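Local coordinates for EreC (Klebsiella pneumoniae, PDB 6XCQ), which probably hydrolyses the lactone ring of erythromycin and related macrolides, the esterase reaction by which bacteria carrying it resist these antibiotics, at residues V87-E98 / D298-N309; A342-M353 / K404-S412. The protein carries 1 engineered substitution. One frame throughout, in Å; residues are numbered along the deposited sequence. Where two conformers were deposited one is given.

Interaction 1 (V87-E98 / D298-N309); sequences VERHDFNAIGLE and DVKIILLAHNNN. Engineered in segment 298-309: Asn309 (natural residue His).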
loop_
_atom_site.group_PDB
_atom_site.type_symbol
_atom_site.label_atom_id
_atom_site.label_comp_id
_atom_site.label_asym_id
_atom_site.label_seq_id
_atom_site.Cartn_x
_atom_site.Cartn_y
_atom_site.Cartn_z
ATOM N N VAL A 87 -16.889 5.855 4.348
ATOM C CA VAL A 87 -17.398 6.825 3.386
ATOM C C VAL A 87 -18.769 7.326 3.815
ATOM O O VAL A 87 -18.997 8.537 3.937
ATOM C CB VAL A 87 -17.435 6.218 1.974
ATOM C CG1 VAL A 87 -18.293 7.089 1.048
ATOM C CG2 VAL A 87 -16.031 6.093 1.433
ATOM N N GLU A 88 -19.694 6.408 4.081
ATOM C CA GLU A 88 -21.078 6.818 4.278
ATOM C C GLU A 88 -21.359 7.349 5.670
ATOM O O GLU A 88 -22.327 8.099 5.844
ATOM C CB GLU A 88 -22.021 5.666 3.970
ATOM C CG GLU A 88 -21.928 5.222 2.549
ATOM C CD GLU A 88 -22.822 4.047 2.292
ATOM O OE1 GLU A 88 -23.713 3.818 3.131
ATOM O OE2 GLU A 88 -22.622 3.349 1.281
ATOM N N ARG A 89 -20.544 7.007 6.664
ATOM C CA ARG A 89 -20.834 7.453 8.016
ATOM C C ARG A 89 -19.815 8.423 8.577
ATOM O O ARG A 89 -20.130 9.120 9.545
ATOM C CB ARG A 89 -20.965 6.253 8.964
ATOM C CG ARG A 89 -22.192 5.418 8.667
ATOM C CD ARG A 89 -23.483 6.199 8.953
ATOM N NE ARG A 89 -24.664 5.340 8.865
ATOM C CZ ARG A 89 -25.098 4.560 9.850
ATOM N NH1 ARG A 89 -24.462 4.537 11.018
ATOM N NH2 ARG A 89 -26.176 3.808 9.671
ATOM N N HIS A 90 -18.622 8.507 7.988
ATOM C CA HIS A 90 -17.610 9.443 8.451
ATOM C C HIS A 90 -17.032 10.288 7.320
ATOM O O HIS A 90 -16.038 10.996 7.537
ATOM C CB HIS A 90 -16.499 8.691 9.197
ATOM C CG HIS A 90 -16.954 8.086 10.490
ATOM N ND1 HIS A 90 -17.046 8.813 11.655
ATOM C CD2 HIS A 90 -17.349 6.827 10.801
ATOM C CE1 HIS A 90 -17.482 8.032 12.628
ATOM N NE2 HIS A 90 -17.667 6.819 12.137
ATOM N N ASP A 91 -17.617 10.226 6.120
ATOM C CA ASP A 91 -17.306 11.161 5.026
ATOM C C ASP A 91 -15.865 11.061 4.529
ATOM O O ASP A 91 -15.281 12.059 4.088
ATOM C CB ASP A 91 -17.608 12.604 5.439
ATOM C CG ASP A 91 -19.027 13.009 5.121
ATOM O OD1 ASP A 91 -19.365 13.083 3.919
ATOM O OD2 ASP A 91 -19.800 13.240 6.075
ATOM N N PHE A 92 -15.264 9.874 4.584
ATOM C CA PHE A 92 -13.972 9.698 3.934
ATOM C C PHE A 92 -14.139 9.839 2.426
ATOM O O PHE A 92 -15.167 9.458 1.863
ATOM C CB PHE A 92 -13.362 8.348 4.323
ATOM C CG PHE A 92 -12.610 8.420 5.604
ATOM C CD1 PHE A 92 -13.291 8.588 6.799
ATOM C CD2 PHE A 92 -11.227 8.430 5.614
ATOM C CE1 PHE A 92 -12.600 8.703 8.000
ATOM C CE2 PHE A 92 -10.535 8.549 6.804
ATOM C CZ PHE A 92 -11.223 8.677 7.993
ATOM N N ASN A 93 -13.134 10.429 1.776
ATOM C CA ASN A 93 -13.273 10.882 0.395
ATOM C C ASN A 93 -12.082 10.523 -0.487
ATOM O O ASN A 93 -12.044 10.936 -1.651
ATOM C CB ASN A 93 -13.492 12.397 0.363
ATOM C CG ASN A 93 -12.463 13.138 1.172
ATOM O OD1 ASN A 93 -11.289 12.767 1.191
ATOM N ND2 ASN A 93 -12.895 14.195 1.857
ATOM N N ALA A 94 -11.114 9.767 0.023
ATOM C CA ALA A 94 -9.990 9.329 -0.784
ATOM C C ALA A 94 -9.577 7.924 -0.345
ATOM O O ALA A 94 -9.797 7.529 0.803
ATOM C CB ALA A 94 -8.809 10.307 -0.678
ATOM N N ILE A 95 -8.980 7.180 -1.274
ATOM C CA ILE A 95 -8.433 5.850 -1.023
ATOM C C ILE A 95 -7.005 5.817 -1.545
ATOM O O ILE A 95 -6.758 6.170 -2.703
ATOM C CB ILE A 95 -9.268 4.755 -1.704
ATOM C CG1 ILE A 95 -10.686 4.720 -1.107
ATOM C CG2 ILE A 95 -8.589 3.389 -1.552
ATOM C CD1 ILE A 95 -11.495 3.540 -1.556
ATOM N N GLY A 96 -6.074 5.372 -0.714
ATOM C CA GLY A 96 -4.682 5.234 -1.113
ATOM C C GLY A 96 -4.333 3.768 -1.297
ATOM O O GLY A 96 -4.754 2.923 -0.506
ATOM N N LEU A 97 -3.557 3.481 -2.338
ATOM C CA LEU A 97 -3.177 2.120 -2.688
ATOM C C LEU A 97 -1.664 1.994 -2.778
ATOM O O LEU A 97 -0.950 2.962 -3.074
ATOM C CB LEU A 97 -3.787 1.703 -4.039
ATOM C CG LEU A 97 -5.263 2.027 -4.272
ATOM C CD1 LEU A 97 -5.599 1.866 -5.737
ATOM C CD2 LEU A 97 -6.134 1.098 -3.431
ATOM N N GLU A 98 -1.182 0.766 -2.577
ATOM C CA GLU A 98 0.214 0.420 -2.842
ATOM C C GLU A 98 0.459 0.306 -4.353
ATOM O O GLU A 98 0.712 -0.764 -4.907
ATOM C CB GLU A 98 0.591 -0.883 -2.144
ATOM C CG GLU A 98 0.496 -0.867 -0.626
ATOM C CD GLU A 98 0.954 -2.194 -0.029
ATOM O OE1 GLU A 98 0.105 -3.002 0.427
ATOM O OE2 GLU A 98 2.177 -2.437 -0.032
ATOM N N ASP A 298 -9.016 19.131 3.493
ATOM C CA ASP A 298 -10.306 18.456 3.552
ATOM C C ASP A 298 -10.220 16.959 3.269
ATOM O O ASP A 298 -11.249 16.283 3.325
ATOM C CB ASP A 298 -11.283 19.096 2.565
ATOM C CG ASP A 298 -12.044 20.253 3.174
ATOM O OD1 ASP A 298 -11.534 20.845 4.153
ATOM O OD2 ASP A 298 -13.154 20.557 2.682
ATOM N N VAL A 299 -9.038 16.421 2.959
ATOM C CA VAL A 299 -8.953 15.013 2.583
ATOM C C VAL A 299 -9.086 14.136 3.821
ATOM O O VAL A 299 -8.522 14.425 4.885
ATOM C CB VAL A 299 -7.644 14.710 1.834
ATOM C CG1 VAL A 299 -7.423 13.221 1.771
ATOM C CG2 VAL A 299 -7.708 15.241 0.428
ATOM N N LYS A 300 -9.848 13.057 3.689
ATOM C CA LYS A 300 -9.870 11.989 4.682
ATOM C C LYS A 300 -9.655 10.690 3.916
ATOM O O LYS A 300 -10.513 10.277 3.131
ATOM C CB LYS A 300 -11.182 11.998 5.464
ATOM C CG LYS A 300 -11.372 13.290 6.275
ATOM C CD LYS A 300 -12.770 13.389 6.879
ATOM C CE LYS A 300 -12.983 12.336 7.924
ATOM N NZ LYS A 300 -14.202 12.578 8.741
ATOM N N ILE A 301 -8.496 10.072 4.097
ATOM C CA ILE A 301 -8.027 9.026 3.200
ATOM C C ILE A 301 -8.076 7.667 3.903
ATOM O O ILE A 301 -7.763 7.548 5.093
ATOM C CB ILE A 301 -6.610 9.347 2.668
ATOM C CG1 ILE A 301 -6.202 8.320 1.601
ATOM C CG2 ILE A 301 -5.600 9.463 3.796
ATOM C CD1 ILE A 301 -5.064 8.796 0.717
ATOM N N ILE A 302 -8.503 6.651 3.160
ATOM C CA ILE A 302 -8.494 5.258 3.600
ATOM C C ILE A 302 -7.291 4.602 2.936
ATOM O O ILE A 302 -7.200 4.587 1.703
ATOM C CB ILE A 302 -9.794 4.543 3.197
ATOM C CG1 ILE A 302 -11.030 5.337 3.643
ATOM C CG2 ILE A 302 -9.824 3.113 3.710
ATOM C CD1 ILE A 302 -12.343 4.800 2.990
ATOM N N LEU A 303 -6.350 4.075 3.723
ATOM C CA LEU A 303 -5.146 3.464 3.156
ATOM C C LEU A 303 -5.347 1.955 3.085
ATOM O O LEU A 303 -5.606 1.318 4.110
ATOM C CB LEU A 303 -3.902 3.783 3.989
ATOM C CG LEU A 303 -3.588 5.255 4.236
ATOM C CD1 LEU A 303 -2.281 5.367 5.053
ATOM C CD2 LEU A 303 -3.491 5.977 2.894
ATOM N N LEU A 304 -5.219 1.385 1.886
ATOM C CA LEU A 304 -5.374 -0.059 1.683
ATOM C C LEU A 304 -3.968 -0.626 1.549
ATOM O O LEU A 304 -3.365 -0.603 0.473
ATOM C CB LEU A 304 -6.232 -0.346 0.444
ATOM C CG LEU A 304 -7.675 0.177 0.405
ATOM C CD1 LEU A 304 -8.438 -0.405 -0.808
ATOM C CD2 LEU A 304 -8.410 -0.150 1.710
ATOM N N ALA A 305 -3.406 -1.085 2.662
ATOM C CA ALA A 305 -2.059 -1.628 2.630
ATOM C C ALA A 305 -2.000 -2.847 3.545
ATOM O O ALA A 305 -2.957 -3.159 4.252
ATOM C CB ALA A 305 -1.026 -0.567 3.025
ATOM N N HIS A 306 -0.868 -3.540 3.524
ATOM C CA HIS A 306 -0.708 -4.739 4.344
ATOM C C HIS A 306 -0.690 -4.357 5.827
ATOM O O HIS A 306 -0.312 -3.233 6.181
ATOM C CB HIS A 306 0.588 -5.455 3.952
ATOM C CG HIS A 306 0.657 -6.894 4.376
ATOM N ND1 HIS A 306 1.033 -7.274 5.643
ATOM C CD2 HIS A 306 0.422 -8.042 3.693
ATOM C CE1 HIS A 306 1.029 -8.595 5.727
ATOM N NE2 HIS A 306 0.667 -9.087 4.556
ATOM N N ASN A 307 -1.128 -5.293 6.695
ATOM C CA ASN A 307 -0.950 -5.138 8.146
ATOM C C ASN A 307 0.461 -4.669 8.481
ATOM O O ASN A 307 0.654 -3.767 9.306
ATOM C CB ASN A 307 -1.204 -6.460 8.890
ATOM C CG ASN A 307 -2.680 -6.829 8.997
ATOM O OD1 ASN A 307 -3.559 -6.140 8.478
ATOM N ND2 ASN A 307 -2.950 -7.940 9.684
ATOM N N ASN A 308 1.466 -5.305 7.871
ATOM C CA ASN A 308 2.856 -4.968 8.160
ATOM C C ASN A 308 3.199 -3.529 7.776
ATOM O O ASN A 308 4.148 -2.968 8.335
ATOM C CB ASN A 308 3.805 -5.920 7.428
ATOM C CG ASN A 308 3.672 -7.363 7.895
ATOM O OD1 ASN A 308 2.867 -7.680 8.758
ATOM N ND2 ASN A 308 4.461 -8.243 7.306
ATOM N N ASN A 309 2.475 -2.921 6.832
ATOM C CA ASN A 309 2.764 -1.526 6.504
ATOM C C ASN A 309 2.005 -0.566 7.415
ATOM O O ASN A 309 2.531 0.493 7.771
ATOM C CB ASN A 309 2.407 -1.191 5.045
ATOM C CG ASN A 309 3.111 -2.074 4.034
ATOM O OD1 ASN A 309 2.468 -2.838 3.319
ATOM N ND2 ASN A 309 4.429 -1.940 3.938
#
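Lys300 O is gripped by two consecutive backbone amides, Asn93 N at 3.0 Å and the more bent Ala94 N at 3.2 Å, just ahead of the first parallel bridge, Ala94 with Ile301. The Asn93 side chain reinforces this end: its OD1 takes the Lys300 N-H at 2.9 Å, nearly straight (171°), while ND2 donates a hydrogen bond to Asp298 O at 3.0 Å, bridging both sides of Val299. From Lys300, CB lies over one face of the Phe92 ring, 3.8 Å from the centroid, a CH-pi contact; beyond it the chain bends at chi3 (67°) and carries NZ to His90 O, 2.7 Å away, close to the carbonyl axis. The end of helix 73-90 is thereby tied to the residue leading into strand 301-304. Ile302 N, Gly96 N and Leu304 N continue the ladder, and Leu304 CD1 packs against Leu97 CD2 at 3.8 Å on the face that Ile95 shares. At the C-terminal end Glu98 OE1 receives a weak bond from His306 N, while OE2 forms a salt bridge with Arg281. The bridges are parallel and the axes 24° apart, as in neighbouring parallel strands of a helix-flanked alpha/beta sheet.

Interaction 2 (A342-M353 / K404-S412); sequences AFTHLGSTVPEM and KRMRSQSAS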
loop_
_atom_site.group_PDB
_atom_site.type_symbol
_atom_site.label_atom_id
_atom_site.label_comp_id
_atom_site.label_asym_id
_atom_site.label_seq_id
_atom_site.Cartn_x
_atom_site.Cartn_y
_atom_site.Cartn_z
ATOM N N ALA A 342 -5.913 -3.613 11.671
ATOM C CA ALA A 342 -5.382 -4.866 11.142
ATOM C C ALA A 342 -6.512 -5.837 10.812
ATOM O O ALA A 342 -7.555 -5.838 11.467
ATOM C CB ALA A 342 -4.438 -5.519 12.142
ATOM N N PHE A 343 -6.303 -6.653 9.775
ATOM C CA PHE A 343 -7.220 -7.730 9.395
ATOM C C PHE A 343 -6.499 -9.051 9.592
ATOM O O PHE A 343 -5.391 -9.224 9.075
ATOM C CB PHE A 343 -7.647 -7.655 7.920
ATOM C CG PHE A 343 -8.619 -6.575 7.586
ATOM C CD1 PHE A 343 -8.694 -5.401 8.330
ATOM C CD2 PHE A 343 -9.421 -6.702 6.464
ATOM C CE1 PHE A 343 -9.585 -4.380 7.974
ATOM C CE2 PHE A 343 -10.312 -5.691 6.108
ATOM C CZ PHE A 343 -10.391 -4.534 6.869
ATOM N N THR A 344 -7.126 -9.998 10.286
ATOM C CA THR A 344 -6.549 -11.331 10.383
ATOM C C THR A 344 -7.666 -12.365 10.201
ATOM O O THR A 344 -8.786 -12.027 9.815
ATOM C CB THR A 344 -5.762 -11.495 11.690
ATOM O OG1 THR A 344 -5.021 -12.723 11.628
ATOM C CG2 THR A 344 -6.690 -11.489 12.905
ATOM N N HIS A 345 -7.357 -13.640 10.443
ATOM C CA HIS A 345 -8.308 -14.692 10.091
ATOM C C HIS A 345 -8.035 -15.945 10.902
ATOM O O HIS A 345 -6.945 -16.136 11.450
ATOM C CB HIS A 345 -8.236 -15.034 8.593
ATOM C CG HIS A 345 -6.962 -15.719 8.215
ATOM N ND1 HIS A 345 -6.825 -17.094 8.219
ATOM C CD2 HIS A 345 -5.751 -15.217 7.866
ATOM C CE1 HIS A 345 -5.589 -17.410 7.870
ATOM N NE2 HIS A 345 -4.913 -16.289 7.655
ATOM N N LEU A 346 -9.038 -16.828 10.925
ATOM C CA LEU A 346 -8.980 -18.083 11.666
ATOM C C LEU A 346 -8.844 -19.304 10.760
ATOM O O LEU A 346 -9.003 -20.435 11.234
ATOM C CB LEU A 346 -10.225 -18.234 12.553
ATOM C CG LEU A 346 -10.532 -17.111 13.537
ATOM C CD1 LEU A 346 -11.699 -17.504 14.436
ATOM C CD2 LEU A 346 -9.310 -16.776 14.393
ATOM N N GLY A 347 -8.527 -19.112 9.481
ATOM C CA GLY A 347 -8.432 -20.236 8.568
ATOM C C GLY A 347 -7.196 -21.081 8.810
ATOM O O GLY A 347 -6.208 -20.645 9.398
ATOM N N SER A 348 -7.252 -22.333 8.340
ATOM C CA SER A 348 -6.118 -23.228 8.519
ATOM C C SER A 348 -5.056 -23.012 7.455
ATOM O O SER A 348 -3.900 -23.387 7.663
ATOM C CB SER A 348 -6.573 -24.696 8.502
ATOM O OG SER A 348 -7.124 -25.023 7.239
ATOM N N THR A 349 -5.420 -22.397 6.336
ATOM C CA THR A 349 -4.495 -22.117 5.254
ATOM C C THR A 349 -4.594 -20.647 4.873
ATOM O O THR A 349 -5.534 -19.938 5.250
ATOM C CB THR A 349 -4.787 -22.992 4.027
ATOM O OG1 THR A 349 -6.088 -22.668 3.524
ATOM C CG2 THR A 349 -4.755 -24.488 4.384
ATOM N N VAL A 350 -3.621 -20.199 4.090
ATOM C CA VAL A 350 -3.555 -18.809 3.648
ATOM C C VAL A 350 -2.796 -18.787 2.326
ATOM O O VAL A 350 -1.901 -19.627 2.117
ATOM C CB VAL A 350 -2.896 -17.935 4.734
ATOM C CG1 VAL A 350 -1.385 -18.258 4.890
ATOM C CG2 VAL A 350 -3.117 -16.479 4.486
ATOM N N PRO A 351 -3.145 -17.911 1.385
ATOM C CA PRO A 351 -2.296 -17.752 0.199
ATOM C C PRO A 351 -0.960 -17.168 0.610
ATOM O O PRO A 351 -0.891 -16.201 1.373
ATOM C CB PRO A 351 -3.086 -16.783 -0.695
ATOM C CG PRO A 351 -4.445 -16.686 -0.095
ATOM C CD PRO A 351 -4.308 -17.005 1.350
ATOM N N GLU A 352 0.104 -17.767 0.119
ATOM C CA GLU A 352 1.445 -17.306 0.418
ATOM C C GLU A 352 2.176 -17.061 -0.893
ATOM O O GLU A 352 1.851 -17.660 -1.923
ATOM C CB GLU A 352 2.188 -18.338 1.286
ATOM C CG GLU A 352 3.635 -17.969 1.663
ATOM C CD GLU A 352 3.736 -16.689 2.475
ATOM O OE1 GLU A 352 3.604 -15.599 1.869
ATOM O OE2 GLU A 352 3.954 -16.777 3.714
ATOM N N MET A 353 3.149 -16.161 -0.857
ATOM C CA MET A 353 4.009 -15.939 -2.005
ATOM C C MET A 353 5.179 -16.910 -1.963
ATOM O O MET A 353 5.868 -17.023 -0.947
ATOM C CB MET A 353 4.490 -14.489 -2.033
ATOM C CG MET A 353 3.350 -13.527 -2.371
ATOM S SD MET A 353 3.782 -11.794 -2.152
ATOM C CE MET A 353 3.681 -11.687 -0.372
ATOM N N LYS A 404 -0.104 -11.175 22.054
ATOM C CA LYS A 404 1.134 -10.498 21.695
ATOM C C LYS A 404 1.578 -10.788 20.276
ATOM O O LYS A 404 2.506 -10.127 19.790
ATOM C CB LYS A 404 2.257 -10.904 22.655
ATOM C CG LYS A 404 2.243 -10.119 23.957
ATOM C CD LYS A 404 3.257 -10.688 24.928
ATOM C CE LYS A 404 3.327 -9.834 26.191
ATOM N NZ LYS A 404 2.068 -9.979 26.964
ATOM N N ARG A 405 0.968 -11.755 19.598
ATOM C CA ARG A 405 1.347 -12.089 18.237
ATOM C C ARG A 405 0.100 -12.164 17.366
ATOM O O ARG A 405 -1.010 -12.385 17.858
ATOM C CB ARG A 405 2.164 -13.399 18.173
ATOM C CG ARG A 405 1.509 -14.639 18.753
ATOM C CD ARG A 405 2.535 -15.773 18.914
ATOM N NE ARG A 405 3.189 -15.745 20.221
ATOM C CZ ARG A 405 4.452 -15.386 20.421
ATOM N NH1 ARG A 405 5.216 -15.029 19.401
ATOM N NH2 ARG A 405 4.953 -15.384 21.646
ATOM N N MET A 406 0.288 -11.926 16.063
ATOM C CA MET A 406 -0.810 -11.971 15.106
ATOM C C MET A 406 -0.293 -12.558 13.803
ATOM O O MET A 406 0.857 -12.330 13.423
ATOM C CB MET A 406 -1.413 -10.571 14.868
ATOM C CG MET A 406 -2.633 -10.553 13.942
ATOM S SD MET A 406 -3.571 -9.008 14.115
ATOM C CE MET A 406 -2.262 -7.817 13.838
ATOM N N ARG A 407 -1.156 -13.298 13.111
ATOM C CA ARG A 407 -0.756 -13.903 11.850
ATOM C C ARG A 407 -0.359 -12.824 10.843
ATOM O O ARG A 407 -0.918 -11.730 10.811
ATOM C CB ARG A 407 -1.887 -14.756 11.284
ATOM C CG ARG A 407 -2.176 -16.007 12.146
ATOM C CD ARG A 407 -3.414 -16.710 11.681
ATOM N NE ARG A 407 -3.326 -18.153 11.912
ATOM C CZ ARG A 407 -4.280 -19.017 11.605
ATOM N NH1 ARG A 407 -5.418 -18.589 11.074
ATOM N NH2 ARG A 407 -4.085 -20.313 11.813
ATOM N N SER A 408 0.619 -13.150 10.013
ATOM C CA SER A 408 1.020 -12.256 8.939
ATOM C C SER A 408 1.589 -13.155 7.853
ATOM O O SER A 408 2.566 -13.868 8.099
ATOM C CB SER A 408 2.044 -11.235 9.447
ATOM O OG SER A 408 2.583 -10.455 8.396
ATOM N N GLN A 409 0.953 -13.167 6.686
ATOM C CA GLN A 409 1.250 -14.163 5.633
ATOM C C GLN A 409 1.082 -15.545 6.272
ATOM O O GLN A 409 0.134 -15.747 7.044
ATOM C CB GLN A 409 2.614 -13.901 5.013
ATOM C CG GLN A 409 2.728 -12.572 4.266
ATOM C CD GLN A 409 1.704 -12.424 3.158
ATOM O OE1 GLN A 409 0.959 -11.451 3.136
ATOM N NE2 GLN A 409 1.689 -13.376 2.203
ATOM N N SER A 410 1.976 -16.500 6.013
ATOM C CA SER A 410 1.911 -17.807 6.656
ATOM C C SER A 410 2.680 -17.853 7.970
ATOM O O SER A 410 2.824 -18.933 8.546
ATOM C CB SER A 410 2.424 -18.906 5.716
ATOM O OG SER A 410 3.776 -18.706 5.362
ATOM N N ALA A 411 3.139 -16.704 8.471
ATOM C CA ALA A 411 3.850 -16.634 9.741
ATOM C C ALA A 411 3.065 -15.784 10.736
ATOM O O ALA A 411 1.837 -15.711 10.644
ATOM C CB ALA A 411 5.263 -16.071 9.527
ATOM N N SER A 412 3.760 -15.169 11.702
ATOM C CA SER A 412 3.182 -14.193 12.625
ATOM C C SER A 412 4.189 -13.081 12.907
ATOM O O SER A 412 5.390 -13.244 12.713
ATOM C CB SER A 412 2.740 -14.821 13.964
ATOM O OG SER A 412 1.688 -15.760 13.800
HETATM O O HOH W 1 -3.299 -12.578 9.347
HETATM O O HOH W 2 -2.487 -14.741 7.529
HETATM O O HOH W 3 -6.751 -22.308 12.086
HETATM O O HOH W 4 -0.443 -13.726 0.304
#
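A type II' beta turn, Ser408 to Ala411, forms the tip of the hairpin 405-414 and docks against the two strands joined by the bend at 346-348. Glu352 receives the tip with both carboxylate oxygens. OE2 takes the Ser410 hydroxyl at 2.5 Å on its anti lone pair and Ser410 N at 3.0 Å from above the carboxylate plane. OE1 accepts Gln409 NE2 at 3.0 Å, out of that plane, and Met353 N on its anti lone pair. Four donors thus fix the rotation of the carboxylate and probably favour its charged form. A bend at chi2 (61°) brings the group round to the turn. The other atom of the Gln409 amide, OE1, accepts from His70 N and probably from His306 NE2. At the bend, Arg407 NH1 reaches two carbonyls, His345 O at 2.9 Å from above its carbonyl plane and Gly347 O at 2.8 Å on a lone pair, while NH2 binds Asp372 O. The guanidinium plane is turned 39° from the His345 ring. Water 2 links His345 NE2 to Gln409 O. Where strands 338-345 and 405-408 cross, the Met406 chain bends at chi3 and sets its CE against Ala342 CB at 3.6 Å.

In the fold
Interaction 1 closes before interaction 2 opens along the chain, and their centres lie about 22 Å apart. Both reach the eight-stranded mixed sheet: strands 94-97 and 301-304 are neighbours there, and strand 338-345 is separated from 301-304 by strand 62-65. The hairpin 405-414 and strand 349-354 belong to two separate small antiparallel sheets. Although far apart by centre, the contacts touch where segment 298-309 leaves its strand: Asn308 OD1 lies 2.8 Å from Ser408 OG, a probable hydrogen bond. The hairpin is thereby coupled to the start of helix 307-310, which contains the engineered Asn309.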